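Side-chain contacts in tripeptidase (Staphylococcus aureus subsp. aureus, PDB 3RZA), which probably hydrolyses small peptides such as tripeptides, as a metal-dependent peptidase of the M20/M25/M40 family: residues I49-F54 with V61-A66; I55-D60 with A136-L141; K92-S97 with I353-L358; A198-L203 with E276-Q281. One frame throughout, in Å; residues are numbered along the deposited sequence.

Contact 1. Residues I49-F54 with V61-A66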
loop_
_atom_site.group_PDB
_atom_site.type_symbol
_atom_site.label_atom_id
_atom_site.label_comp_id
_atom_site.label_asym_id
_atom_site.label_seq_id
_atom_site.Cartn_x
_atom_site.Cartn_y
_atom_site.Cartn_z
ATOM N N ILE A 49 -16.230 23.701 -29.231
ATOM C CA ILE A 49 -17.682 23.481 -29.464
ATOM C C ILE A 49 -18.541 24.423 -28.596
ATOM O O ILE A 49 -19.460 25.069 -29.101
ATOM C CB ILE A 49 -18.091 22.006 -29.233
ATOM C CG1 ILE A 49 -17.442 21.078 -30.305
ATOM C CG2 ILE A 49 -19.580 21.875 -29.270
ATOM C CD1 ILE A 49 -17.576 19.551 -30.012
ATOM N N LEU A 50 -18.194 24.546 -27.317
ATOM C CA LEU A 50 -18.854 25.493 -26.428
ATOM C C LEU A 50 -18.651 26.946 -26.839
ATOM O O LEU A 50 -19.605 27.715 -26.824
ATOM C CB LEU A 50 -18.406 25.309 -24.973
ATOM C CG LEU A 50 -18.945 24.108 -24.225
ATOM C CD1 LEU A 50 -18.164 23.931 -22.954
ATOM C CD2 LEU A 50 -20.406 24.268 -23.907
ATOM N N LYS A 51 -17.419 27.311 -27.181
ATOM C CA LYS A 51 -17.103 28.660 -27.667
ATOM C C LYS A 51 -18.044 29.095 -28.784
ATOM O O LYS A 51 -18.638 30.173 -28.689
ATOM C CB LYS A 51 -15.645 28.762 -28.138
ATOM C CG LYS A 51 -15.275 30.127 -28.760
ATOM C CD LYS A 51 -13.774 30.283 -28.953
ATOM C CE LYS A 51 -13.416 31.741 -29.213
ATOM N NZ LYS A 51 -11.973 31.938 -29.435
ATOM N N GLU A 52 -18.206 28.250 -29.806
ATOM C CA GLU A 52 -19.118 28.568 -30.933
ATOM C C GLU A 52 -20.587 28.731 -30.525
ATOM O O GLU A 52 -21.292 29.553 -31.107
ATOM C CB GLU A 52 -19.071 27.498 -32.023
ATOM C CG GLU A 52 -17.731 27.318 -32.796
ATOM C CD GLU A 52 -17.118 28.603 -33.289
ATOM O OE1 GLU A 52 -17.856 29.482 -33.794
ATOM O OE2 GLU A 52 -15.885 28.744 -33.166
ATOM N N LYS A 53 -21.044 27.925 -29.564
ATOM C CA LYS A 53 -22.395 28.069 -29.028
ATOM C C LYS A 53 -22.604 29.438 -28.371
ATOM O O LYS A 53 -23.618 30.073 -28.615
ATOM C CB LYS A 53 -22.738 26.952 -28.052
ATOM C CG LYS A 53 -22.918 25.622 -28.734
ATOM C CD LYS A 53 -23.314 24.514 -27.789
ATOM C CE LYS A 53 -23.419 23.177 -28.537
ATOM N NZ LYS A 53 -24.534 23.169 -29.532
ATOM N N PHE A 54 -21.625 29.896 -27.587
ATOM C CA PHE A 54 -21.740 31.201 -26.895
ATOM C C PHE A 54 -21.664 32.385 -27.856
ATOM O O PHE A 54 -22.476 33.306 -27.744
ATOM C CB PHE A 54 -20.716 31.335 -25.733
ATOM C CG PHE A 54 -21.117 30.583 -24.507
ATOM C CD1 PHE A 54 -22.162 31.050 -23.708
ATOM C CD2 PHE A 54 -20.494 29.386 -24.160
ATOM C CE1 PHE A 54 -22.568 30.348 -22.570
ATOM C CE2 PHE A 54 -20.887 28.678 -23.034
ATOM C CZ PHE A 54 -21.931 29.158 -22.232
ATOM N N VAL A 61 -16.598 36.446 -26.859
ATOM C CA VAL A 61 -15.896 35.384 -26.124
ATOM C C VAL A 61 -14.395 35.623 -26.149
ATOM O O VAL A 61 -13.830 35.782 -27.209
ATOM C CB VAL A 61 -16.228 34.002 -26.707
ATOM C CG1 VAL A 61 -15.393 32.917 -26.027
ATOM C CG2 VAL A 61 -17.709 33.722 -26.521
ATOM N N LYS A 62 -13.779 35.679 -24.963
ATOM C CA LYS A 62 -12.329 35.754 -24.818
ATOM C C LYS A 62 -11.842 34.507 -24.106
ATOM O O LYS A 62 -12.578 33.917 -23.298
ATOM C CB LYS A 62 -11.897 37.023 -24.049
ATOM C CG LYS A 62 -12.371 38.347 -24.715
ATOM C CD LYS A 62 -11.256 39.367 -24.892
ATOM C CE LYS A 62 -11.789 40.723 -25.417
ATOM N NZ LYS A 62 -12.249 40.680 -26.837
ATOM N N GLU A 63 -10.601 34.117 -24.437
ATOM C CA GLU A 63 -9.913 32.964 -23.864
ATOM C C GLU A 63 -8.712 33.484 -23.099
ATOM O O GLU A 63 -8.071 34.416 -23.544
ATOM C CB GLU A 63 -9.387 32.032 -24.959
ATOM C CG GLU A 63 -10.438 31.431 -25.852
ATOM C CD GLU A 63 -9.900 30.311 -26.729
ATOM O OE1 GLU A 63 -9.208 29.396 -26.219
ATOM O OE2 GLU A 63 -10.164 30.346 -27.942
ATOM N N ASP A 64 -8.381 32.836 -21.989
ATOM C CA ASP A 64 -7.121 33.113 -21.272
ATOM C C ASP A 64 -6.024 32.145 -21.803
ATOM O O ASP A 64 -6.125 31.679 -22.950
ATOM C CB ASP A 64 -7.362 33.065 -19.740
ATOM C CG ASP A 64 -7.741 31.691 -19.223
ATOM O OD1 ASP A 64 -7.634 30.673 -19.938
ATOM O OD2 ASP A 64 -8.181 31.642 -18.081
ATOM N N GLU A 65 -5.015 31.833 -20.988
ATOM C CA GLU A 65 -3.927 30.932 -21.384
ATOM C C GLU A 65 -3.760 29.752 -20.413
ATOM O O GLU A 65 -2.636 29.282 -20.172
ATOM C CB GLU A 65 -2.621 31.729 -21.511
ATOM C CG GLU A 65 -2.704 32.911 -22.488
ATOM C CD GLU A 65 -1.340 33.582 -22.762
ATOM O OE1 GLU A 65 -0.297 33.054 -22.325
ATOM O OE2 GLU A 65 -1.321 34.648 -23.429
ATOM N N ALA A 66 -4.887 29.241 -19.912
ATOM C CA ALA A 66 -4.901 28.073 -19.014
ATOM C C ALA A 66 -4.354 26.794 -19.668
ATOM O O ALA A 66 -3.761 25.984 -18.988
ATOM C CB ALA A 66 -6.305 27.828 -18.497
#

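Contact 2. Residues I55-D60 with A136-L141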
loop_
_atom_site.group_PDB
_atom_site.type_symbol
_atom_site.label_atom_id
_atom_site.label_comp_id
_atom_site.label_asym_id
_atom_site.label_seq_id
_atom_site.Cartn_x
_atom_site.Cartn_y
_atom_site.Cartn_z
ATOM N N ILE A 55 -20.737 32.328 -28.816
ATOM C CA ILE A 55 -20.621 33.351 -29.870
ATOM C C ILE A 55 -21.890 33.425 -30.724
ATOM O O ILE A 55 -22.425 34.509 -30.927
ATOM C CB ILE A 55 -19.421 33.111 -30.816
ATOM C CG1 ILE A 55 -18.090 33.241 -30.082
ATOM C CG2 ILE A 55 -19.421 34.142 -31.976
ATOM C CD1 ILE A 55 -16.892 32.825 -30.937
ATOM N N ALA A 56 -22.380 32.271 -31.186
ATOM C CA ALA A 56 -23.642 32.197 -31.960
ATOM C C ALA A 56 -24.872 32.797 -31.227
ATOM O O ALA A 56 -25.792 33.296 -31.876
ATOM C CB ALA A 56 -23.925 30.758 -32.364
ATOM N N LEU A 57 -24.868 32.750 -29.888
ATOM C CA LEU A 57 -25.910 33.396 -29.047
ATOM C C LEU A 57 -25.694 34.924 -28.811
ATOM O O LEU A 57 -26.484 35.536 -28.097
ATOM C CB LEU A 57 -26.040 32.654 -27.689
ATOM C CG LEU A 57 -26.625 31.230 -27.751
ATOM C CD1 LEU A 57 -26.357 30.483 -26.486
ATOM C CD2 LEU A 57 -28.115 31.272 -28.017
ATOM N N GLY A 58 -24.630 35.510 -29.396
ATOM C CA GLY A 58 -24.403 36.972 -29.458
ATOM C C GLY A 58 -23.393 37.524 -28.442
ATOM O O GLY A 58 -23.377 38.739 -28.180
ATOM N N LEU A 59 -22.533 36.658 -27.890
ATOM C CA LEU A 59 -21.599 37.043 -26.815
ATOM C C LEU A 59 -20.213 37.285 -27.400
ATOM O O LEU A 59 -19.852 36.646 -28.389
ATOM C CB LEU A 59 -21.543 35.966 -25.726
ATOM C CG LEU A 59 -22.755 35.942 -24.772
ATOM C CD1 LEU A 59 -24.008 35.337 -25.432
ATOM C CD2 LEU A 59 -22.439 35.210 -23.481
ATOM N N ASP A 60 -19.470 38.224 -26.801
ATOM C CA ASP A 60 -18.032 38.395 -27.112
ATOM C C ASP A 60 -17.256 37.422 -26.229
ATOM O O ASP A 60 -17.248 37.545 -24.991
ATOM C CB ASP A 60 -17.546 39.841 -26.892
ATOM C CG ASP A 60 -16.073 40.063 -27.360
ATOM O OD1 ASP A 60 -15.142 39.783 -26.573
ATOM O OD2 ASP A 60 -15.850 40.538 -28.501
ATOM N N ALA A 136 -28.269 24.742 -18.812
ATOM C CA ALA A 136 -29.041 25.833 -18.206
ATOM C C ALA A 136 -28.611 27.219 -18.710
ATOM O O ALA A 136 -29.457 28.026 -19.144
ATOM C CB ALA A 136 -28.958 25.753 -16.664
HETATM N N MSE A 137 -27.307 27.474 -18.706
HETATM C CA MSE A 137 -26.775 28.727 -19.268
HETATM C C MSE A 137 -27.149 28.941 -20.748
HETATM O O MSE A 137 -27.638 30.016 -21.125
HETATM C CB MSE A 137 -25.255 28.764 -19.166
HETATM C CG MSE A 137 -24.666 28.951 -17.786
HETATM SE SE MSE A 137 -22.751 28.680 -17.923
HETATM C CE MSE A 137 -22.416 29.025 -16.114
ATOM N N LEU A 138 -26.921 27.921 -21.578
ATOM C CA LEU A 138 -27.149 28.049 -23.033
ATOM C C LEU A 138 -28.628 28.289 -23.358
ATOM O O LEU A 138 -28.951 29.158 -24.159
ATOM C CB LEU A 138 -26.615 26.818 -23.785
ATOM C CG LEU A 138 -25.079 26.657 -23.734
ATOM C CD1 LEU A 138 -24.639 25.233 -24.068
ATOM C CD2 LEU A 138 -24.416 27.625 -24.649
ATOM N N GLU A 139 -29.508 27.532 -22.707
ATOM C CA GLU A 139 -30.944 27.711 -22.852
ATOM C C GLU A 139 -31.392 29.110 -22.432
ATOM O O GLU A 139 -32.148 29.744 -23.151
ATOM C CB GLU A 139 -31.706 26.649 -22.023
ATOM C CG GLU A 139 -33.245 26.813 -21.979
ATOM C CD GLU A 139 -33.898 26.750 -23.358
ATOM O OE1 GLU A 139 -33.354 26.070 -24.267
ATOM O OE2 GLU A 139 -34.965 27.367 -23.533
ATOM N N VAL A 140 -30.949 29.569 -21.268
ATOM C CA VAL A 140 -31.296 30.924 -20.790
ATOM C C VAL A 140 -30.881 32.012 -21.794
ATOM O O VAL A 140 -31.678 32.914 -22.096
ATOM C CB VAL A 140 -30.704 31.221 -19.359
ATOM C CG1 VAL A 140 -30.745 32.727 -19.027
ATOM C CG2 VAL A 140 -31.457 30.446 -18.321
ATOM N N LEU A 141 -29.668 31.890 -22.345
ATOM C CA LEU A 141 -29.189 32.841 -23.366
ATOM C C LEU A 141 -30.086 32.830 -24.586
ATOM O O LEU A 141 -30.442 33.899 -25.088
ATOM C CB LEU A 141 -27.726 32.559 -23.782
ATOM C CG LEU A 141 -26.664 33.075 -22.817
ATOM C CD1 LEU A 141 -25.314 32.470 -23.134
ATOM C CD2 LEU A 141 -26.592 34.641 -22.828
#

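Contact 3. Residues K92-S97 with I353-L358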
loop_
_atom_site.group_PDB
_atom_site.type_symbol
_atom_site.label_atom_id
_atom_site.label_comp_id
_atom_site.label_asym_id
_atom_site.label_seq_id
_atom_site.Cartn_x
_atom_site.Cartn_y
_atom_site.Cartn_z
ATOM N N LYS A 92 -23.543 44.241 -12.397
ATOM C CA LYS A 92 -22.895 43.399 -13.390
ATOM C C LYS A 92 -22.749 42.031 -12.766
ATOM O O LYS A 92 -22.192 41.909 -11.669
ATOM C CB LYS A 92 -21.530 43.961 -13.764
ATOM C CG LYS A 92 -21.572 45.377 -14.394
ATOM C CD LYS A 92 -20.164 45.898 -14.575
ATOM C CE LYS A 92 -20.112 47.148 -15.426
ATOM N NZ LYS A 92 -18.701 47.609 -15.597
ATOM N N LEU A 93 -23.249 41.018 -13.472
ATOM C CA LEU A 93 -23.364 39.647 -12.986
ATOM C C LEU A 93 -22.364 38.782 -13.688
ATOM O O LEU A 93 -22.025 39.046 -14.853
ATOM C CB LEU A 93 -24.767 39.116 -13.308
ATOM C CG LEU A 93 -25.143 37.701 -12.868
ATOM C CD1 LEU A 93 -24.936 37.506 -11.353
ATOM C CD2 LEU A 93 -26.573 37.466 -13.258
ATOM N N TYR A 94 -21.896 37.733 -13.011
ATOM C CA TYR A 94 -21.254 36.618 -13.692
ATOM C C TYR A 94 -21.880 35.304 -13.272
ATOM O O TYR A 94 -22.441 35.197 -12.197
ATOM C CB TYR A 94 -19.714 36.597 -13.501
ATOM C CG TYR A 94 -19.245 35.766 -12.333
ATOM C CD1 TYR A 94 -19.272 36.285 -11.044
ATOM C CD2 TYR A 94 -18.801 34.445 -12.508
ATOM C CE1 TYR A 94 -18.889 35.532 -9.960
ATOM C CE2 TYR A 94 -18.419 33.678 -11.418
ATOM C CZ TYR A 94 -18.458 34.234 -10.138
ATOM O OH TYR A 94 -18.061 33.478 -9.049
ATOM N N LEU A 95 -21.782 34.317 -14.161
ATOM C CA LEU A 95 -22.218 32.952 -13.903
ATOM C C LEU A 95 -21.080 32.055 -14.337
ATOM O O LEU A 95 -20.455 32.342 -15.354
ATOM C CB LEU A 95 -23.467 32.640 -14.715
ATOM C CG LEU A 95 -24.697 33.511 -14.473
ATOM C CD1 LEU A 95 -25.719 33.270 -15.601
ATOM C CD2 LEU A 95 -25.296 33.216 -13.086
ATOM N N THR A 96 -20.816 30.981 -13.590
ATOM C CA THR A 96 -19.748 30.029 -13.927
ATOM C C THR A 96 -20.169 28.566 -13.796
ATOM O O THR A 96 -20.911 28.206 -12.887
ATOM C CB THR A 96 -18.428 30.280 -13.125
ATOM O OG1 THR A 96 -17.391 29.430 -13.622
ATOM C CG2 THR A 96 -18.596 30.016 -11.655
ATOM N N SER A 97 -19.782 27.775 -14.802
ATOM C CA SER A 97 -19.811 26.332 -14.748
ATOM C C SER A 97 -18.502 25.821 -15.293
ATOM O O SER A 97 -17.742 26.584 -15.851
ATOM C CB SER A 97 -20.991 25.795 -15.563
ATOM O OG SER A 97 -22.163 25.763 -14.760
ATOM N N ILE A 353 -14.881 39.220 -5.904
ATOM C CA ILE A 353 -16.220 39.196 -6.502
ATOM C C ILE A 353 -17.079 38.241 -5.648
ATOM O O ILE A 353 -16.870 37.020 -5.745
ATOM C CB ILE A 353 -16.180 38.683 -7.998
ATOM C CG1 ILE A 353 -15.270 39.562 -8.878
ATOM C CG2 ILE A 353 -17.575 38.648 -8.579
ATOM C CD1 ILE A 353 -15.087 39.030 -10.300
ATOM N N PRO A 354 -18.000 38.780 -4.780
ATOM C CA PRO A 354 -18.881 37.942 -3.961
ATOM C C PRO A 354 -19.602 36.868 -4.762
ATOM O O PRO A 354 -20.327 37.186 -5.697
ATOM C CB PRO A 354 -19.895 38.948 -3.394
ATOM C CG PRO A 354 -19.143 40.196 -3.280
ATOM C CD PRO A 354 -18.106 40.195 -4.360
ATOM N N SER A 355 -19.350 35.613 -4.419
ATOM C CA SER A 355 -19.855 34.484 -5.185
ATOM C C SER A 355 -20.460 33.447 -4.255
ATOM O O SER A 355 -19.880 33.131 -3.228
ATOM C CB SER A 355 -18.744 33.873 -6.018
ATOM O OG SER A 355 -18.143 34.851 -6.857
ATOM N N VAL A 356 -21.635 32.943 -4.628
ATOM C CA VAL A 356 -22.319 31.855 -3.925
ATOM C C VAL A 356 -22.613 30.775 -4.967
ATOM O O VAL A 356 -22.505 31.029 -6.178
ATOM C CB VAL A 356 -23.626 32.373 -3.225
ATOM C CG1 VAL A 356 -23.288 33.568 -2.309
ATOM C CG2 VAL A 356 -24.668 32.751 -4.229
ATOM N N ILE A 357 -22.973 29.583 -4.501
ATOM C CA ILE A 357 -23.002 28.396 -5.334
ATOM C C ILE A 357 -24.446 27.886 -5.336
ATOM O O ILE A 357 -25.002 27.614 -4.270
ATOM C CB ILE A 357 -22.028 27.265 -4.834
ATOM C CG1 ILE A 357 -20.772 27.836 -4.152
ATOM C CG2 ILE A 357 -21.610 26.344 -5.992
ATOM C CD1 ILE A 357 -19.911 28.750 -5.088
ATOM N N LEU A 358 -25.038 27.776 -6.530
ATOM C CA LEU A 358 -26.425 27.374 -6.690
ATOM C C LEU A 358 -26.528 25.864 -6.746
ATOM O O LEU A 358 -25.745 25.212 -7.453
ATOM C CB LEU A 358 -27.004 27.941 -7.988
ATOM C CG LEU A 358 -27.003 29.454 -8.148
ATOM C CD1 LEU A 358 -27.509 29.804 -9.561
ATOM C CD2 LEU A 358 -27.830 30.146 -7.045
#

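Contact 4. Residues A198-L203 with E276-Q281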
loop_
_atom_site.group_PDB
_atom_site.type_symbol
_atom_site.label_atom_id
_atom_site.label_comp_id
_atom_site.label_asym_id
_atom_site.label_seq_id
_atom_site.Cartn_x
_atom_site.Cartn_y
_atom_site.Cartn_z
ATOM N N ALA A 198 -18.173 27.926 2.253
ATOM C CA ALA A 198 -17.461 26.670 1.950
ATOM C C ALA A 198 -16.160 26.706 2.751
ATOM O O ALA A 198 -15.672 27.798 3.043
ATOM C CB ALA A 198 -17.182 26.567 0.427
ATOM N N PRO A 199 -15.601 25.525 3.131
ATOM C CA PRO A 199 -14.431 25.495 4.018
ATOM C C PRO A 199 -13.103 25.702 3.283
ATOM O O PRO A 199 -13.054 25.665 2.027
ATOM C CB PRO A 199 -14.482 24.086 4.579
ATOM C CG PRO A 199 -14.948 23.270 3.406
ATOM C CD PRO A 199 -15.888 24.177 2.608
ATOM N N THR A 200 -12.057 25.981 4.063
ATOM C CA THR A 200 -10.646 25.774 3.648
ATOM C C THR A 200 -10.326 24.275 3.672
ATOM O O THR A 200 -10.617 23.633 4.644
ATOM C CB THR A 200 -9.667 26.512 4.589
ATOM O OG1 THR A 200 -10.000 27.897 4.620
ATOM C CG2 THR A 200 -8.197 26.371 4.123
ATOM N N GLN A 201 -9.790 23.718 2.582
ATOM C CA GLN A 201 -9.241 22.357 2.595
ATOM C C GLN A 201 -7.735 22.449 2.487
ATOM O O GLN A 201 -7.225 23.230 1.688
ATOM C CB GLN A 201 -9.775 21.499 1.460
ATOM C CG GLN A 201 -9.461 19.969 1.645
ATOM C CD GLN A 201 -8.917 19.245 0.402
ATOM O OE1 GLN A 201 -8.008 18.441 0.513
ATOM N NE2 GLN A 201 -9.511 19.478 -0.745
HETATM N N MSE A 202 -7.039 21.656 3.305
HETATM C CA MSE A 202 -5.610 21.429 3.164
HETATM C C MSE A 202 -5.302 19.936 3.029
HETATM O O MSE A 202 -5.972 19.109 3.636
HETATM C CB MSE A 202 -4.882 22.011 4.372
HETATM C CG MSE A 202 -5.066 23.505 4.484
HETATM SE SE MSE A 202 -3.781 24.323 5.598
HETATM C CE MSE A 202 -4.450 26.169 5.597
ATOM N N LEU A 203 -4.297 19.614 2.212
ATOM C CA LEU A 203 -3.714 18.263 2.121
ATOM C C LEU A 203 -2.547 18.223 3.094
ATOM O O LEU A 203 -1.830 19.217 3.212
ATOM C CB LEU A 203 -3.211 17.951 0.700
ATOM C CG LEU A 203 -4.199 18.030 -0.484
ATOM C CD1 LEU A 203 -3.491 17.765 -1.823
ATOM C CD2 LEU A 203 -5.361 17.071 -0.305
ATOM N N GLU A 276 -8.560 29.828 10.992
ATOM C CA GLU A 276 -7.638 29.551 12.093
ATOM C C GLU A 276 -7.739 28.160 12.659
ATOM O O GLU A 276 -6.710 27.599 13.056
ATOM C CB GLU A 276 -7.817 30.570 13.223
ATOM C CG GLU A 276 -7.450 31.962 12.839
ATOM C CD GLU A 276 -5.987 32.125 12.398
ATOM O OE1 GLU A 276 -5.098 31.391 12.910
ATOM O OE2 GLU A 276 -5.733 33.000 11.533
ATOM N N ARG A 277 -8.955 27.623 12.780
ATOM C CA ARG A 277 -9.122 26.224 13.205
ATOM C C ARG A 277 -8.515 25.221 12.218
ATOM O O ARG A 277 -7.970 24.228 12.656
ATOM C CB ARG A 277 -10.584 25.860 13.460
ATOM C CG ARG A 277 -11.171 26.611 14.582
ATOM C CD ARG A 277 -12.513 26.086 14.990
ATOM N NE ARG A 277 -13.327 27.124 15.636
ATOM C CZ ARG A 277 -14.493 26.923 16.264
ATOM N NH1 ARG A 277 -15.015 25.698 16.419
ATOM N NH2 ARG A 277 -15.141 27.973 16.776
ATOM N N ILE A 278 -8.608 25.475 10.901
ATOM C CA ILE A 278 -7.890 24.602 9.912
ATOM C C ILE A 278 -6.369 24.610 10.163
ATOM O O ILE A 278 -5.742 23.530 10.129
ATOM C CB ILE A 278 -8.207 24.927 8.392
ATOM C CG1 ILE A 278 -7.415 24.012 7.417
ATOM C CG2 ILE A 278 -7.901 26.377 8.008
ATOM C CD1 ILE A 278 -7.730 22.567 7.541
ATOM N N LYS A 279 -5.796 25.803 10.424
ATOM C CA LYS A 279 -4.354 25.932 10.783
ATOM C C LYS A 279 -3.988 25.194 12.081
ATOM O O LYS A 279 -2.959 24.497 12.125
ATOM C CB LYS A 279 -3.919 27.405 10.923
ATOM C CG LYS A 279 -3.828 28.233 9.614
ATOM C CD LYS A 279 -3.442 29.716 9.943
ATOM C CE LYS A 279 -3.677 30.671 8.762
ATOM N N THR A 280 -4.813 25.379 13.128
ATOM C CA THR A 280 -4.637 24.675 14.416
ATOM C C THR A 280 -4.652 23.176 14.253
ATOM O O THR A 280 -3.792 22.519 14.776
ATOM C CB THR A 280 -5.719 25.044 15.436
ATOM O OG1 THR A 280 -5.726 26.451 15.616
ATOM C CG2 THR A 280 -5.469 24.381 16.781
ATOM N N GLN A 281 -5.612 22.669 13.479
ATOM C CA GLN A 281 -5.739 21.237 13.188
ATOM C C GLN A 281 -4.521 20.692 12.442
ATOM O O GLN A 281 -3.982 19.619 12.804
ATOM C CB GLN A 281 -7.031 20.975 12.354
ATOM C CG GLN A 281 -7.298 19.495 11.932
ATOM C CD GLN A 281 -7.310 18.532 13.108
ATOM O OE1 GLN A 281 -7.701 18.913 14.214
ATOM N NE2 GLN A 281 -6.851 17.279 12.881
#

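Contact 1. Residues I49-F54 with V61-A66
K51 is the first residue of helix 49-54 to meet the strand, and its one side chain makes two kinds of contact. With CG anti to the backbone N (chi1 176°) and an extended chain beyond it, the lysine runs past V61 toward E63. Its CG and CE both lie 3.9 Å from V61 CG1, so the aliphatic stem slants over the valine while the ammonium group travels on. That group ends in a salt bridge, K51 NZ to E63 OE2 at 2.8 Å, in which the carboxylate offers its anti lone pair, the one turned away from OE1. The two long chains meet at about a right angle. OE1 of E63 has partners of its own in N75 and Q47, so both oxygens are held and the carboxylate is probably fixed in rotation; its side chain lies about 12 Å from a bound calcium ion. One turn further along, F54 touches the strand through its stem: CB is 3.9 Å from V61 CG2, whereas chi1 of -77° sends the ring away from V61. V61 thus gives one methyl, CG1, to K51 and the other, CG2, to F54. Over these short segments helix 49-54 and strand 61-63 run roughly antiparallel, at 151°. The F54 ring enters the core between C79 of strand 77-81, I158 of strand 154-159 and helix 128-147, while V61 rests on L77 and C79.

Contact 2. Residues I55-D60 with A136-L141
The bond from G58 N to I55 O, 2.9 Å long, helps to close the end of helix 46-56, next to L57, the leucine that reaches across to L138 and L141. G58 then takes a positive phi (101°), and two bonds back into the last helical turn make this a Schellman motif; at such backbone angles a CB would press against the preceding carbonyl oxygen, which explains the glycine. The turn allows leucines on both flanks of G58 to address the same helix. L57 works through a single methyl: CD1 sits 3.7 Å from L141 CB and equally far from the carbonyl oxygen of L138, with L138 CD2 at 3.9 Å. It therefore lies in the notch between residues one helical turn apart, against backbone as well as side chain. This is a worked case of a helix end docking on a neighbouring helix in the α/β domain that carries the metal site, both helices lying on the same mixed sheet. L59, past the turn and leading into strand 60-63, meets L141 differently. The two reach toward each other tip to tip, L59 CD1 being 3.7 Å from L141 CD2. L59 also rests on C79 and M81 of strand 77-81, and F156 of strand 154-159 touches both L59 and L141. V140 packs on helix 374-393, and E139, which points away from the contact, has OE2 held by R25 and by the backbone N of N22.

Contact 3. Residues K92-S97 with I353-L358
Y94 lays the CD1-CE1 side of its ring against the CG2 methyl of I353 and brings its hydroxyl to S355. The two strands belong to the mixed sheet of the α/β domain, typical of M20 peptidases, but are not neighbours there: strand 181-184 runs parallel between 93-98 and 355-359, so the tyrosine spans the width of a strand. An unusual chi1 of 92° swings the ring into that bridging direction. I353 approaches obliquely, its CG2 3.7 Å from Y94 CE1. S355 OG, in contrast, lies at the ring edge and in plane, where Y94 OH donates to it at 2.6 Å. This is a short bond between buried groups, the Y94 side chain lying about 13 Å from the zinc ion. Around the ring, Q155 and V157 of strand 154-159 and A179 add further contacts. The serine hydroxyl has a second bond: besides accepting from Y94 OH, it donates to the backbone just ahead of its own strand. With chi1 at -56°, S355 OG reaches I353 O at 2.7 Å, standing 41° above the carbonyl plane.

Contact 4. Residues A198-L203 with E276-Q281
A chi1 of 179° in I278 sets CG1 anti to the backbone N and leaves CG2 in the crowded position between backbone N and carbonyl carbon, so the branched side chain presents two different carbons to the strand. CG2 takes T200 and CG1 takes M202. T200 and I278 meet at about a right angle, with T200 CB 3.9 Å from I278 CG2 and the threonine methyl at a similar distance. Because chi1 of T200 is -57°, its CG2 lies anti to the backbone N and can serve this apolar contact, while OG1 bonds to the backbone N of G310 in strand 299-312. M202, a selenomethionine, approaches along its extended chain: CG is 3.8 Å from I278 CG1, and M202 SE follows at 4.1 Å from that same atom. Thus one buried isoleucine spans two strand residues that point the same way, and A270 and S272 of strand 263-272 also touch it. Within the helix, T280 OG1 and T280 N reach E276 O from opposite faces of its plane, at 3.0 and 2.9 Å. L203, next along the strand, packs on T257 of the second subunit. Strands and helices follow one another here as β-α-β-β-α-β, with the strands ordered 4-1-3-2, and I278 seats the second helix on that sheet: the ferredoxin-like arrangement of the smaller, dimerisation domain of M20 peptidases.

Overall arrangement
Contacts 1 and 2 form one continuous patch, their centres 12 Å apart: they share helix 46-56, alternate along the chain, and meet where F54 lies against L141. Contact 3, its centre about 16 Å from that of contact 2, is touched by the M137 methyl, which packs on the backbone around T96, so helix 128-147 links these two. All three belong to the α/β domain that carries the metal ions. The centre of contact 4 lies about 34 Å from that of contact 1 and 24 Å from that of contact 3, in the second domain; its segments fall between those of contact 3 in sequence. Strand 194-209 pairs with 355-359 and also with 263-272 and 299-312, and so probably carries the chain between the two domains.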